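Local atomic coordinates of lectin (Lotus tetragonolobus, PDB entry 2EIG), a protein that probably binds L-fucosyl-containing sugars, as a tetrameric legume seed lectin that carries calcium and manganese ions. Residues T6-D10 / I22-L28; P78-V82 / F204-W209; R132-I136 / A148-R153. All coordinates share one frame; numbering follows the deposited sequence.

Overall arrangement
Contacts 2 and 3 both lie on the seven-stranded sheet of the legume lectin sandwich, contact 2 in its buried middle and contact 3 at its edge hairpin; they touch where P78 packs on R153, and their centres are about 14 Å apart. Contact 1, its centre about 17 Å from the chain centre, joins the loop 6-10 to a hairpin of the other sheet and is only partly buried, meeting contact 2 through L28 and F204. Its chemistry is one phenylalanine on aliphatic groups plus a single backbone bond. Contact 2 relies on a beta bulge and a cis peptide near calcium, whereas contact 3 combines antiparallel bonding with a manganese ligand and arginine hydrogen bonding.

Contact 1: residues T6-D10 / I22-L28; sequences TRFKD and IWTDGRL. With NAG (2-acetamido-2-deoxy-beta-D-glucopyranose), chain E.
F8 stands with its ring against L28 and its CB against I22, the apolar centre of this contact. The CB of L28 sits over one face of the F8 ring, 3.9 Å from the centroid and 20° off the normal, a CH-pi contact displaced toward the rim at CD1 and CE1. The two side chains slant across one another rather than running parallel. I22 reaches the same residue from another direction: its CD1 lies 3.4 Å from F8 CB, while its other branch, CG2, comes within 3.5 Å of F8 O. With CG turned away from its own carbonyl carbon (chi1 -56°), F8 swings its ring alongside strand 27-29, with G26 O at the ring edge, and a large flat hydrophobic residue suits this buried place.

A single backbone hydrogen bond joins the two segments. F8 N gives its hydrogen to G26 O at 2.7 Å, nearly straight at 166°. G26 closes the turn between strands 21-23 and 27-29 with a positive phi, and lacking a side chain it lets R7 lie against it. The extended chain of R7 passes alongside, bringing R7 NH1 to 3.6 Å from D25 C. The oxygen of that D25 carbonyl lies in the guanidinium plane, at its edge. The carboxylate of D25 stays apart from that charge, with R7 NH1 and D25 OD1 5.6 Å from each other.

T6 faces away from the hairpin and places CG2 3.7 Å from O5 of the N-acetylglucosamine; the sequence N4-Y5-T6 is consistent with an N-linked glycan. Through F8 the loop following strand 2-5 is held against a hairpin whose strand 27-29 pairs with strand 214-226. F8 also packs on I218 and W221 of that strand and on L14 of strand 14-18, while I22 and L28 rest on F16.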
ATOM      1  N   THR A   6      -6.424  28.797 -12.806  1.00 27.16           N
ATOM      2  CA  THR A   6      -5.191  29.493 -12.440  1.00 27.70           C
ATOM      3  C   THR A   6      -5.601  30.591 -11.486  1.00 28.29           C
ATOM      4  O   THR A   6      -4.806  31.043 -10.655  1.00 29.85           O
ATOM      5  CB  THR A   6      -4.516  30.076 -13.672  1.00 27.70           C
ATOM      6  OG1 THR A   6      -5.501  30.811 -14.399  1.00 26.25           O
ATOM      7  CG2 THR A   6      -4.007  28.967 -14.562  1.00 26.96           C
ATOM      8  N   ARG A   7      -6.843  31.030 -11.639  1.00 28.75           N
ATOM      9  CA  ARG A   7      -7.569  31.754 -10.607  1.00 30.22           C
ATOM     10  C   ARG A   7      -9.068  31.470 -10.739  1.00 29.88           C
ATOM     11  O   ARG A   7      -9.540  30.832 -11.722  1.00 29.86           O
ATOM     12  CB  ARG A   7      -7.316  33.259 -10.659  1.00 31.08           C
ATOM     13  CG  ARG A   7      -7.810  33.972 -11.908  1.00 33.91           C
ATOM     14  CD  ARG A   7      -7.408  35.444 -11.705  1.00 40.66           C
ATOM     15  NE  ARG A   7      -7.948  36.403 -12.667  1.00 44.74           N
ATOM     16  CZ  ARG A   7      -8.200  37.690 -12.381  1.00 48.19           C
ATOM     17  NH1 ARG A   7      -8.004  38.169 -11.146  1.00 48.88           N
ATOM     18  NH2 ARG A   7      -8.670  38.507 -13.328  1.00 47.06           N
ATOM     19  N   PHE A   8      -9.826  31.961  -9.780  1.00 27.92           N
ATOM     20  CA  PHE A   8     -11.243  31.647  -9.796  1.00 28.32           C
ATOM     21  C   PHE A   8     -12.119  32.741 -10.344  1.00 27.70           C
ATOM     22  O   PHE A   8     -12.052  33.893  -9.918  1.00 27.61           O
ATOM     23  CB  PHE A   8     -11.704  31.155  -8.427  1.00 26.73           C
ATOM     24  CG  PHE A   8     -10.917  29.962  -7.941  1.00 26.62           C
ATOM     25  CD1 PHE A   8      -9.743  30.141  -7.223  1.00 25.64           C
ATOM     26  CD2 PHE A   8     -11.338  28.658  -8.241  1.00 26.89           C
ATOM     27  CE1 PHE A   8      -9.017  29.030  -6.783  1.00 23.57           C
ATOM     28  CE2 PHE A   8     -10.612  27.555  -7.811  1.00 25.44           C
ATOM     29  CZ  PHE A   8      -9.455  27.757  -7.075  1.00 26.15           C
ATOM     30  N   LYS A   9     -12.931  32.360 -11.312  1.00 29.06           N
ATOM     31  CA  LYS A   9     -13.905  33.284 -11.865  1.00 30.69           C
ATOM     32  C   LYS A   9     -15.282  32.819 -11.473  1.00 30.68           C
ATOM     33  O   LYS A   9     -15.564  31.616 -11.340  1.00 31.19           O
ATOM     34  CB  LYS A   9     -13.794  33.383 -13.390  1.00 31.11           C
ATOM     35  CG  LYS A   9     -12.545  32.770 -13.968  1.00 33.26           C
ATOM     36  CD  LYS A   9     -12.305  33.252 -15.382  1.00 35.66           C
ATOM     37  CE  LYS A   9     -11.954  34.738 -15.375  1.00 35.29           C
ATOM     38  NZ  LYS A   9     -10.638  35.004 -14.707  1.00 36.82           N
ATOM     39  N   ASP A  10     -16.136  33.798 -11.278  1.00 30.65           N
ATOM     40  CA  ASP A  10     -17.516  33.582 -10.912  1.00 30.92           C
ATOM     41  C   ASP A  10     -18.325  33.079 -12.141  1.00 30.60           C
ATOM     42  O   ASP A  10     -19.186  33.790 -12.663  1.00 31.15           O
ATOM     43  CB  ASP A  10     -18.042  34.935 -10.419  1.00 31.82           C
ATOM     44  CG  ASP A  10     -19.312  34.814  -9.714  1.00 32.14           C
ATOM     45  OD1 ASP A  10     -19.886  33.695  -9.732  1.00 36.78           O
ATOM     46  OD2 ASP A  10     -19.740  35.817  -9.122  1.00 33.97           O
ATOM     47  N   ILE A  22     -16.000  33.801  -4.298  1.00 24.48           N
ATOM     48  CA  ILE A  22     -14.846  34.368  -5.020  1.00 27.92           C
ATOM     49  C   ILE A  22     -14.558  35.701  -4.311  1.00 29.87           C
ATOM     50  O   ILE A  22     -15.496  36.458  -4.046  1.00 30.93           O
ATOM     51  CB  ILE A  22     -15.118  34.583  -6.555  1.00 27.70           C
ATOM     52  CG1 ILE A  22     -15.560  33.281  -7.243  1.00 29.51           C
ATOM     53  CG2 ILE A  22     -13.877  35.156  -7.268  1.00 28.74           C
ATOM     54  CD1 ILE A  22     -14.653  32.098  -6.979  1.00 32.95           C
ATOM     55  N   TRP A  23     -13.302  35.947  -3.937  1.00 31.95           N
ATOM     56  CA  TRP A  23     -12.899  37.195  -3.248  1.00 34.61           C
ATOM     57  C   TRP A  23     -11.830  37.926  -4.087  1.00 34.73           C
ATOM     58  O   TRP A  23     -11.578  37.540  -5.230  1.00 33.95           O
ATOM     59  CB  TRP A  23     -12.562  36.955  -1.740  1.00 36.18           C
ATOM     60  CG  TRP A  23     -11.256  37.506  -1.099  1.00 40.15           C
ATOM     61  CD1 TRP A  23      -9.952  37.205  -1.472  1.00 42.98           C
ATOM     62  CD2 TRP A  23     -11.133  38.331   0.087  1.00 41.43           C
ATOM     63  NE1 TRP A  23      -9.038  37.820  -0.624  1.00 42.72           N
ATOM     64  CE2 TRP A  23      -9.727  38.522   0.332  1.00 42.83           C
ATOM     65  CE3 TRP A  23     -12.057  38.945   0.943  1.00 41.00           C
ATOM     66  CZ2 TRP A  23      -9.239  39.307   1.390  1.00 40.71           C
ATOM     67  CZ3 TRP A  23     -11.566  39.734   2.005  1.00 41.70           C
ATOM     68  CH2 TRP A  23     -10.170  39.894   2.223  1.00 41.83           C
ATOM     69  N   THR A  24     -11.255  38.997  -3.550  1.00 35.43           N
ATOM     70  CA  THR A  24     -10.290  39.825  -4.301  1.00 35.85           C
ATOM     71  C   THR A  24      -9.261  39.033  -5.096  1.00 35.13           C
ATOM     72  O   THR A  24      -8.724  38.017  -4.612  1.00 34.69           O
ATOM     73  CB  THR A  24      -9.478  40.751  -3.378  1.00 36.30           C
ATOM     74  OG1 THR A  24     -10.221  41.026  -2.179  1.00 38.20           O
ATOM     75  CG2 THR A  24      -9.105  42.046  -4.123  1.00 36.94           C
ATOM     76  N   ASP A  25      -8.988  39.524  -6.307  1.00 34.18           N
ATOM     77  CA  ASP A  25      -7.901  39.019  -7.158  1.00 33.80           C
ATOM     78  C   ASP A  25      -8.153  37.573  -7.596  1.00 31.67           C
ATOM     79  O   ASP A  25      -7.195  36.799  -7.663  1.00 31.62           O
ATOM     80  CB  ASP A  25      -6.544  39.023  -6.418  1.00 34.72           C
ATOM     81  CG  ASP A  25      -5.993  40.414  -6.143  1.00 38.05           C
ATOM     82  OD1 ASP A  25      -6.453  41.378  -6.782  1.00 39.56           O
ATOM     83  OD2 ASP A  25      -5.061  40.508  -5.288  1.00 39.99           O
ATOM     84  N   GLY A  26      -9.411  37.216  -7.843  1.00 29.48           N
ATOM     85  CA  GLY A  26      -9.760  35.873  -8.290  1.00 27.22           C
ATOM     86  C   GLY A  26      -9.441  34.731  -7.323  1.00 25.37           C
ATOM     87  O   GLY A  26      -9.150  33.629  -7.752  1.00 23.80           O
ATOM     88  N   ARG A  27      -9.486  34.981  -6.017  1.00 24.65           N
ATOM     89  CA  ARG A  27      -9.152  33.902  -5.086  1.00 24.07           C
ATOM     90  C   ARG A  27     -10.404  33.271  -4.478  1.00 21.96           C
ATOM     91  O   ARG A  27     -11.460  33.893  -4.444  1.00 22.87           O
ATOM     92  CB  ARG A  27      -8.025  34.299  -4.104  1.00 25.33           C
ATOM     93  CG  ARG A  27      -8.392  34.933  -2.808  1.00 30.21           C
ATOM     94  CD  ARG A  27      -7.192  35.822  -2.389  1.00 42.43           C
ATOM     95  NE  ARG A  27      -6.823  35.729  -0.966  1.00 47.74           N
ATOM     96  CZ  ARG A  27      -5.676  36.191  -0.439  1.00 52.26           C
ATOM     97  NH1 ARG A  27      -5.424  36.046   0.872  1.00 52.11           N
ATOM     98  NH2 ARG A  27      -4.771  36.799  -1.217  1.00 52.46           N
ATOM     99  N   LEU A  28     -10.306  32.004  -4.095  1.00 19.54           N
ATOM    100  CA  LEU A  28     -11.416  31.318  -3.493  1.00 17.52           C
ATOM    101  C   LEU A  28     -11.314  31.408  -1.964  1.00 16.64           C
ATOM    102  O   LEU A  28     -10.433  30.803  -1.352  1.00 13.94           O
ATOM    103  CB  LEU A  28     -11.478  29.862  -3.993  1.00 17.54           C
ATOM    104  CG  LEU A  28     -12.482  28.963  -3.237  1.00 18.08           C
ATOM    105  CD1 LEU A  28     -13.935  29.531  -3.193  1.00 15.71           C
ATOM    106  CD2 LEU A  28     -12.425  27.584  -3.904  1.00 18.90           C
TER
HETATM  107  C1  NAG E1001      -3.028  25.301 -15.929  1.00 44.60           C
HETATM  108  C2  NAG E1001      -2.037  24.189 -16.255  1.00 50.75           C
HETATM  109  C3  NAG E1001      -0.632  24.645 -16.717  1.00 52.79           C
HETATM  110  C4  NAG E1001      -0.513  26.082 -17.273  1.00 51.99           C
HETATM  111  C5  NAG E1001      -1.636  27.016 -16.815  1.00 50.62           C
HETATM  112  C6  NAG E1001      -1.806  28.213 -17.745  1.00 53.04           C
HETATM  113  C7  NAG E1001      -1.979  22.051 -15.087  1.00 53.82           C
HETATM  114  C8  NAG E1001      -1.382  21.362 -13.891  1.00 54.23           C
HETATM  115  N2  NAG E1001      -1.900  23.381 -15.060  1.00 52.76           N
HETATM  116  O3  NAG E1001      -0.131  23.708 -17.668  1.00 54.80           O
HETATM  117  O4  NAG E1001       0.736  26.623 -16.887  1.00 52.04           O
HETATM  118  O5  NAG E1001      -2.871  26.341 -16.856  1.00 46.97           O
HETATM  119  O6  NAG E1001      -2.622  27.833 -18.841  1.00 54.55           O
HETATM  120  O7  NAG E1001      -2.497  21.415 -16.017  1.00 55.19           O

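Contact 2: residues P78-V82 / F204-W209; sequences PTDGV and FSATTW
D80 and G81 both face T207, and two backbone bonds hold them there. D80 N donates to T207 O at 2.8 Å, and T207 N donates to G81 O over 3.3 Å, almost in line with that carbonyl. Beside them D80 CB lies 3.3 Å from T207 OG1, the two side chains crossing at a slant. One residue farther, V82 and A206 form a non-hydrogen-bonded pair whose CB atoms are 3.9 Å apart; the small alanine lets the branched valine lie close. With CG1 at chi1 53°, V82 holds CG2 anti to its own N, near S205 O and A206 CB.

Two residues opposite one make this a classic beta bulge, at the start of strand 81-88 in an antiparallel sheet of the legume lectin fold. A CB on G81 would be jammed against D80 O, so a residue without a side chain suits the place. The T79-D80 peptide is cis, as in legume lectins generally, where this aspartate belongs to the sugar-binding region; a like role here is inferred. The nearest atom of its side chain is about 4 Å from calcium, though D80 is not among the calcium ligands.

The D80 carboxylate is steadied by T79, whose OG1 donates to D80 OD2 at 2.6 Å from 71° above the carboxylate plane. D80 OD2 also lies 3.4 Å from W209 CB, with carboxylate and indole planes 82° apart. Farther out, R38 makes a cation-pi contact with W209, and T207 OG1 bonds to G99 O.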
ATOM      1  N   PRO A  78      -5.685  30.117  15.472  1.00 20.58           N
ATOM      2  CA  PRO A  78      -6.264  29.551  14.238  1.00 20.07           C
ATOM      3  C   PRO A  78      -7.215  28.366  14.455  1.00 19.44           C
ATOM      4  O   PRO A  78      -6.964  27.482  15.322  1.00 18.71           O
ATOM      5  CB  PRO A  78      -5.051  29.065  13.443  1.00 20.00           C
ATOM      6  CG  PRO A  78      -3.916  29.023  14.375  1.00 22.07           C
ATOM      7  CD  PRO A  78      -4.272  29.752  15.658  1.00 20.71           C
ATOM      8  N   THR A  79      -8.272  28.348  13.644  1.00 18.29           N
ATOM      9  CA  THR A  79      -9.125  27.187  13.415  1.00 18.08           C
ATOM     10  C   THR A  79      -9.961  27.465  12.181  1.00 17.82           C
ATOM     11  O   THR A  79     -10.062  28.603  11.788  1.00 18.64           O
ATOM     12  CB  THR A  79     -10.040  26.786  14.611  1.00 18.18           C
ATOM     13  OG1 THR A  79     -11.315  27.424  14.569  1.00 16.59           O
ATOM     14  CG2 THR A  79      -9.385  27.028  15.912  1.00 22.33           C
ATOM     15  N   ASP A  80     -10.499  26.425  11.536  1.00 18.04           N
ATOM     16  CA  ASP A  80     -10.258  25.038  11.944  1.00 16.53           C
ATOM     17  C   ASP A  80      -9.504  24.263  10.894  1.00 16.12           C
ATOM     18  O   ASP A  80      -8.836  23.309  11.181  1.00 17.03           O
ATOM     19  CB  ASP A  80     -11.597  24.354  12.231  1.00 17.29           C
ATOM     20  CG  ASP A  80     -11.967  24.408  13.701  1.00 17.08           C
ATOM     21  OD1 ASP A  80     -11.460  23.525  14.412  1.00 19.10           O
ATOM     22  OD2 ASP A  80     -12.742  25.325  14.106  1.00 16.87           O
ATOM     23  N   GLY A  81      -9.683  24.625   9.645  1.00 15.20           N
ATOM     24  CA  GLY A  81      -8.877  24.025   8.615  1.00 15.70           C
ATOM     25  C   GLY A  81      -9.631  24.113   7.337  1.00 14.13           C
ATOM     26  O   GLY A  81     -10.746  24.603   7.329  1.00 13.94           O
ATOM     27  N   VAL A  82      -8.985  23.655   6.276  1.00 14.73           N
ATOM     28  CA  VAL A  82      -9.609  23.522   4.976  1.00 15.21           C
ATOM     29  C   VAL A  82      -9.248  22.105   4.483  1.00 14.36           C
ATOM     30  O   VAL A  82      -8.148  21.598   4.725  1.00 14.92           O
ATOM     31  CB  VAL A  82      -9.154  24.657   3.968  1.00 14.85           C
ATOM     32  CG1 VAL A  82      -7.611  24.760   3.864  1.00 14.55           C
ATOM     33  CG2 VAL A  82      -9.782  24.450   2.537  1.00 14.63           C
ATOM     34  N   PHE A 204     -13.761  21.579  -1.857  1.00 15.47           N
ATOM     35  CA  PHE A 204     -13.151  21.991  -0.608  1.00 14.81           C
ATOM     36  C   PHE A 204     -14.211  22.282   0.405  1.00 14.79           C
ATOM     37  O   PHE A 204     -15.303  22.718   0.065  1.00 14.00           O
ATOM     38  CB  PHE A 204     -12.310  23.258  -0.810  1.00 13.87           C
ATOM     39  CG  PHE A 204     -11.257  23.111  -1.849  1.00 16.14           C
ATOM     40  CD1 PHE A 204     -11.509  23.519  -3.172  1.00 14.01           C
ATOM     41  CD2 PHE A 204      -9.994  22.570  -1.522  1.00 13.02           C
ATOM     42  CE1 PHE A 204     -10.521  23.384  -4.140  1.00 13.25           C
ATOM     43  CE2 PHE A 204      -8.995  22.437  -2.515  1.00 13.63           C
ATOM     44  CZ  PHE A 204      -9.279  22.857  -3.825  1.00 16.47           C
ATOM     45  N   SER A 205     -13.859  22.035   1.660  1.00 13.84           N
ATOM     46  CA  SER A 205     -14.657  22.430   2.766  1.00 13.88           C
ATOM     47  C   SER A 205     -13.739  23.085   3.774  1.00 13.97           C
ATOM     48  O   SER A 205     -12.602  22.642   3.979  1.00 13.57           O
ATOM     49  CB  SER A 205     -15.334  21.198   3.387  1.00 13.67           C
ATOM     50  OG  SER A 205     -16.042  21.594   4.516  1.00 15.35           O
ATOM     51  N   ALA A 206     -14.244  24.123   4.418  1.00 14.51           N
ATOM     52  CA  ALA A 206     -13.464  24.854   5.412  1.00 15.01           C
ATOM     53  C   ALA A 206     -14.365  25.403   6.485  1.00 13.51           C
ATOM     54  O   ALA A 206     -15.495  25.732   6.221  1.00 15.61           O
ATOM     55  CB  ALA A 206     -12.687  25.982   4.737  1.00 14.42           C
ATOM     56  N   THR A 207     -13.876  25.477   7.722  1.00 13.86           N
ATOM     57  CA  THR A 207     -14.654  26.002   8.811  1.00 13.12           C
ATOM     58  C   THR A 207     -13.754  26.873   9.674  1.00 14.30           C
ATOM     59  O   THR A 207     -12.543  26.754   9.658  1.00 13.93           O
ATOM     60  CB  THR A 207     -15.198  24.894   9.777  1.00 12.72           C
ATOM     61  OG1 THR A 207     -14.099  24.038  10.133  1.00 12.64           O
ATOM     62  CG2 THR A 207     -16.319  24.108   9.138  1.00 11.46           C
ATOM     63  N   THR A 208     -14.398  27.750  10.422  1.00 15.82           N
ATOM     64  CA  THR A 208     -13.743  28.577  11.423  1.00 17.25           C
ATOM     65  C   THR A 208     -14.727  28.534  12.595  1.00 17.17           C
ATOM     66  O   THR A 208     -15.863  28.098  12.474  1.00 16.03           O
ATOM     67  CB  THR A 208     -13.550  30.019  10.946  1.00 16.53           C
ATOM     68  OG1 THR A 208     -14.827  30.565  10.611  1.00 17.61           O
ATOM     69  CG2 THR A 208     -12.602  30.097   9.706  1.00 16.56           C
ATOM     70  N   TRP A 209     -14.258  28.979  13.732  1.00 19.05           N
ATOM     71  CA  TRP A 209     -15.001  28.795  14.949  1.00 19.87           C
ATOM     72  C   TRP A 209     -15.208  30.200  15.568  1.00 21.17           C
ATOM     73  O   TRP A 209     -15.331  31.206  14.847  1.00 21.57           O
ATOM     74  CB  TRP A 209     -14.240  27.810  15.858  1.00 20.04           C
ATOM     75  CG  TRP A 209     -14.997  27.318  17.022  1.00 21.03           C
ATOM     76  CD1 TRP A 209     -14.646  27.445  18.337  1.00 22.95           C
ATOM     77  CD2 TRP A 209     -16.255  26.637  17.005  1.00 22.69           C
ATOM     78  NE1 TRP A 209     -15.607  26.904  19.133  1.00 22.23           N
ATOM     79  CE2 TRP A 209     -16.608  26.391  18.347  1.00 22.24           C
ATOM     80  CE3 TRP A 209     -17.109  26.190  15.981  1.00 19.94           C
ATOM     81  CZ2 TRP A 209     -17.778  25.683  18.710  1.00 22.01           C
ATOM     82  CZ3 TRP A 209     -18.307  25.545  16.338  1.00 21.99           C
ATOM     83  CH2 TRP A 209     -18.618  25.285  17.693  1.00 22.51           C
TER

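Contact 3: residues R132-I136 / A148-R153; sequences RSSHI and AVNWNR. With MN (manganese (II) ion), chain F.
The manganese site borrows H135 from the mouth of a beta hairpin, strands 135-140 and 147-150, where that residue pairs with N150 while their side chains diverge. H135 NE2 binds manganese at 2.2 Å; E118, D120, D127 and two waters complete the shell. H135 ND1 donates to S133 O at 2.8 Å, the oxygen lying in the ring plane, which holds the imidazole's rotation and leaves NE2 directed at the metal.

The hairpin is antiparallel: I136 and V149 exchange bonds of 2.8 Å (I136 N to V149 O) and 2.7 Å (V149 N to I136 O). Beyond the strand ends W151 N donates to S134 O from above that carbonyl's plane. R132 slants across N150, its CG 3.5 Å from N150 CB and the guanidinium and amide planes 84° apart; its long extended chain carries NH1 to A148 O at 3.1 Å, within the guanidinium plane but 47° above that of the carbonyl.

On the inner side, I136 and W151 cross at about a right angle, I136 CD1 being 3.6 Å from W151 CB. R153 CB sits over the indole centre, and the small side chain of S134 fits here, its OG 3.4 Å from R153 CB. The R153 guanidinium pairs with E214.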
ATOM      1  N   ARG A 132       1.151  17.044  17.801  1.00 31.28           N
ATOM      2  CA  ARG A 132       0.982  17.786  16.565  1.00 26.92           C
ATOM      3  C   ARG A 132       0.054  18.881  17.018  1.00 24.99           C
ATOM      4  O   ARG A 132      -0.819  18.684  17.864  1.00 24.96           O
ATOM      5  CB  ARG A 132       0.330  16.956  15.456  1.00 25.86           C
ATOM      6  CG  ARG A 132       1.276  16.062  14.653  1.00 23.03           C
ATOM      7  CD  ARG A 132       0.524  15.494  13.460  1.00  5.42           C
ATOM      8  NE  ARG A 132       1.058  14.297  12.902  1.00 29.26           N
ATOM      9  CZ  ARG A 132       1.914  13.448  13.481  1.00 34.33           C
ATOM     10  NH1 ARG A 132       2.293  12.361  12.817  1.00 37.96           N
ATOM     11  NH2 ARG A 132       2.426  13.682  14.686  1.00 38.98           N
ATOM     12  N   SER A 133       0.311  20.061  16.511  1.00 23.64           N
ATOM     13  CA  SER A 133      -0.659  21.110  16.492  1.00 22.45           C
ATOM     14  C   SER A 133      -1.341  20.987  15.089  1.00 21.40           C
ATOM     15  O   SER A 133      -2.163  20.071  14.852  1.00 20.18           O
ATOM     16  CB  SER A 133       0.080  22.438  16.706  1.00 22.83           C
ATOM     17  OG  SER A 133      -0.805  23.533  16.674  1.00 27.31           O
ATOM     18  N   SER A 134      -0.954  21.855  14.158  1.00 20.44           N
ATOM     19  CA  SER A 134      -1.440  21.750  12.779  1.00 19.63           C
ATOM     20  C   SER A 134      -0.901  20.488  12.141  1.00 18.23           C
ATOM     21  O   SER A 134       0.219  20.059  12.408  1.00 19.41           O
ATOM     22  CB  SER A 134      -1.043  22.979  11.943  1.00 19.54           C
ATOM     23  OG  SER A 134      -1.625  24.124  12.493  1.00 17.64           O
ATOM     24  N   HIS A 135      -1.729  19.877  11.319  1.00 17.38           N
ATOM     25  CA  HIS A 135      -1.366  18.649  10.705  1.00 16.97           C
ATOM     26  C   HIS A 135      -2.081  18.508   9.360  1.00 17.28           C
ATOM     27  O   HIS A 135      -3.123  19.135   9.103  1.00 17.33           O
ATOM     28  CB  HIS A 135      -1.708  17.492  11.634  1.00 16.12           C
ATOM     29  CG  HIS A 135      -3.111  17.518  12.136  1.00 14.28           C
ATOM     30  ND1 HIS A 135      -3.534  18.333  13.163  1.00 14.05           N
ATOM     31  CD2 HIS A 135      -4.186  16.808  11.752  1.00  9.48           C
ATOM     32  CE1 HIS A 135      -4.818  18.119  13.392  1.00 12.03           C
ATOM     33  NE2 HIS A 135      -5.234  17.183  12.549  1.00 12.52           N
ATOM     34  N   ILE A 136      -1.486  17.715   8.493  1.00 16.84           N
ATOM     35  CA  ILE A 136      -2.097  17.400   7.227  1.00 17.45           C
ATOM     36  C   ILE A 136      -2.566  15.957   7.436  1.00 18.01           C
ATOM     37  O   ILE A 136      -1.755  15.114   7.837  1.00 18.83           O
ATOM     38  CB  ILE A 136      -1.093  17.563   6.045  1.00 16.84           C
ATOM     39  CG1 ILE A 136      -0.720  19.040   5.839  1.00 15.96           C
ATOM     40  CG2 ILE A 136      -1.704  17.014   4.709  1.00 16.75           C
ATOM     41  CD1 ILE A 136       0.838  19.257   5.502  1.00 19.85           C
ATOM     42  N   ALA A 148      -1.700  10.958   9.393  1.00 19.67           N
ATOM     43  CA  ALA A 148      -1.512  12.395   9.438  1.00 20.14           C
ATOM     44  C   ALA A 148      -0.051  12.714   9.618  1.00 21.84           C
ATOM     45  O   ALA A 148       0.748  11.902  10.136  1.00 21.77           O
ATOM     46  CB  ALA A 148      -2.376  13.039  10.546  1.00 19.87           C
ATOM     47  N   VAL A 149       0.316  13.903   9.175  1.00 20.95           N
ATOM     48  CA  VAL A 149       1.676  14.308   9.268  1.00 21.36           C
ATOM     49  C   VAL A 149       1.631  15.672   9.881  1.00 21.20           C
ATOM     50  O   VAL A 149       0.644  16.404   9.727  1.00 21.07           O
ATOM     51  CB  VAL A 149       2.359  14.281   7.872  1.00 21.47           C
ATOM     52  CG1 VAL A 149       1.772  15.339   6.911  1.00 19.75           C
ATOM     53  CG2 VAL A 149       3.836  14.483   8.007  1.00 25.91           C
ATOM     54  N   ASN A 150       2.686  16.061  10.563  1.00 20.45           N
ATOM     55  CA  ASN A 150       2.665  17.375  11.154  1.00 21.50           C
ATOM     56  C   ASN A 150       2.883  18.469  10.073  1.00 21.03           C
ATOM     57  O   ASN A 150       3.573  18.261   9.046  1.00 20.61           O
ATOM     58  CB  ASN A 150       3.616  17.418  12.371  1.00 23.30           C
ATOM     59  CG  ASN A 150       4.451  18.596  12.374  1.00 29.27           C
ATOM     60  OD1 ASN A 150       5.479  18.636  11.681  1.00 36.88           O
ATOM     61  ND2 ASN A 150       4.044  19.617  13.149  1.00 33.56           N
ATOM     62  N   TRP A 151       2.231  19.609  10.290  1.00 19.05           N
ATOM     63  CA  TRP A 151       2.190  20.693   9.335  1.00 18.36           C
ATOM     64  C   TRP A 151       2.687  21.975  10.026  1.00 18.69           C
ATOM     65  O   TRP A 151       2.125  22.400  11.016  1.00 17.45           O
ATOM     66  CB  TRP A 151       0.765  20.870   8.760  1.00 17.66           C
ATOM     67  CG  TRP A 151       0.529  22.102   7.951  1.00 15.24           C
ATOM     68  CD1 TRP A 151       1.413  22.715   7.127  1.00 16.19           C
ATOM     69  CD2 TRP A 151      -0.702  22.859   7.848  1.00 16.48           C
ATOM     70  NE1 TRP A 151       0.843  23.818   6.545  1.00 16.49           N
ATOM     71  CE2 TRP A 151      -0.451  23.943   6.982  1.00 18.60           C
ATOM     72  CE3 TRP A 151      -1.974  22.730   8.416  1.00 19.32           C
ATOM     73  CZ2 TRP A 151      -1.437  24.875   6.633  1.00 16.53           C
ATOM     74  CZ3 TRP A 151      -2.934  23.647   8.098  1.00 17.22           C
ATOM     75  CH2 TRP A 151      -2.660  24.722   7.206  1.00 18.39           C
ATOM     76  N   ASN A 152       3.788  22.519   9.503  1.00 19.70           N
ATOM     77  CA  ASN A 152       4.294  23.809   9.938  1.00 21.16           C
ATOM     78  C   ASN A 152       3.381  24.881   9.433  1.00 19.90           C
ATOM     79  O   ASN A 152       3.631  25.485   8.395  1.00 20.26           O
ATOM     80  CB  ASN A 152       5.684  24.026   9.352  1.00 21.37           C
ATOM     81  CG  ASN A 152       6.350  25.298   9.877  1.00 26.10           C
ATOM     82  OD1 ASN A 152       6.187  25.659  11.054  1.00 28.40           O
ATOM     83  ND2 ASN A 152       7.114  25.982   8.997  1.00 28.19           N
ATOM     84  N   ARG A 153       2.302  25.148  10.129  1.00 20.65           N
ATOM     85  CA  ARG A 153       1.360  26.092   9.507  1.00 18.54           C
ATOM     86  C   ARG A 153       1.996  27.486   9.640  1.00 19.29           C
ATOM     87  O   ARG A 153       2.412  27.864  10.732  1.00 17.60           O
ATOM     88  CB  ARG A 153       0.004  26.001  10.154  1.00 17.08           C
ATOM     89  CG  ARG A 153      -0.917  27.110   9.819  1.00 18.53           C
ATOM     90  CD  ARG A 153      -2.027  27.157  10.852  1.00 19.20           C
ATOM     91  NE  ARG A 153      -3.004  28.213  10.589  1.00 14.68           N
ATOM     92  CZ  ARG A 153      -2.835  29.499  10.906  1.00 16.42           C
ATOM     93  NH1 ARG A 153      -1.711  29.932  11.446  1.00 14.49           N
ATOM     94  NH2 ARG A 153      -3.787  30.370  10.658  1.00 17.06           N
TER
HETATM   95 MN    MN F1101      -7.342  16.625  12.257  1.00 18.87          MN
HETATM   96  O   HOH W   1      -9.434  16.141  11.910  1.00 20.54           O
HETATM   97  O   HOH W   2      -6.737  14.476  12.211  1.00 18.09           O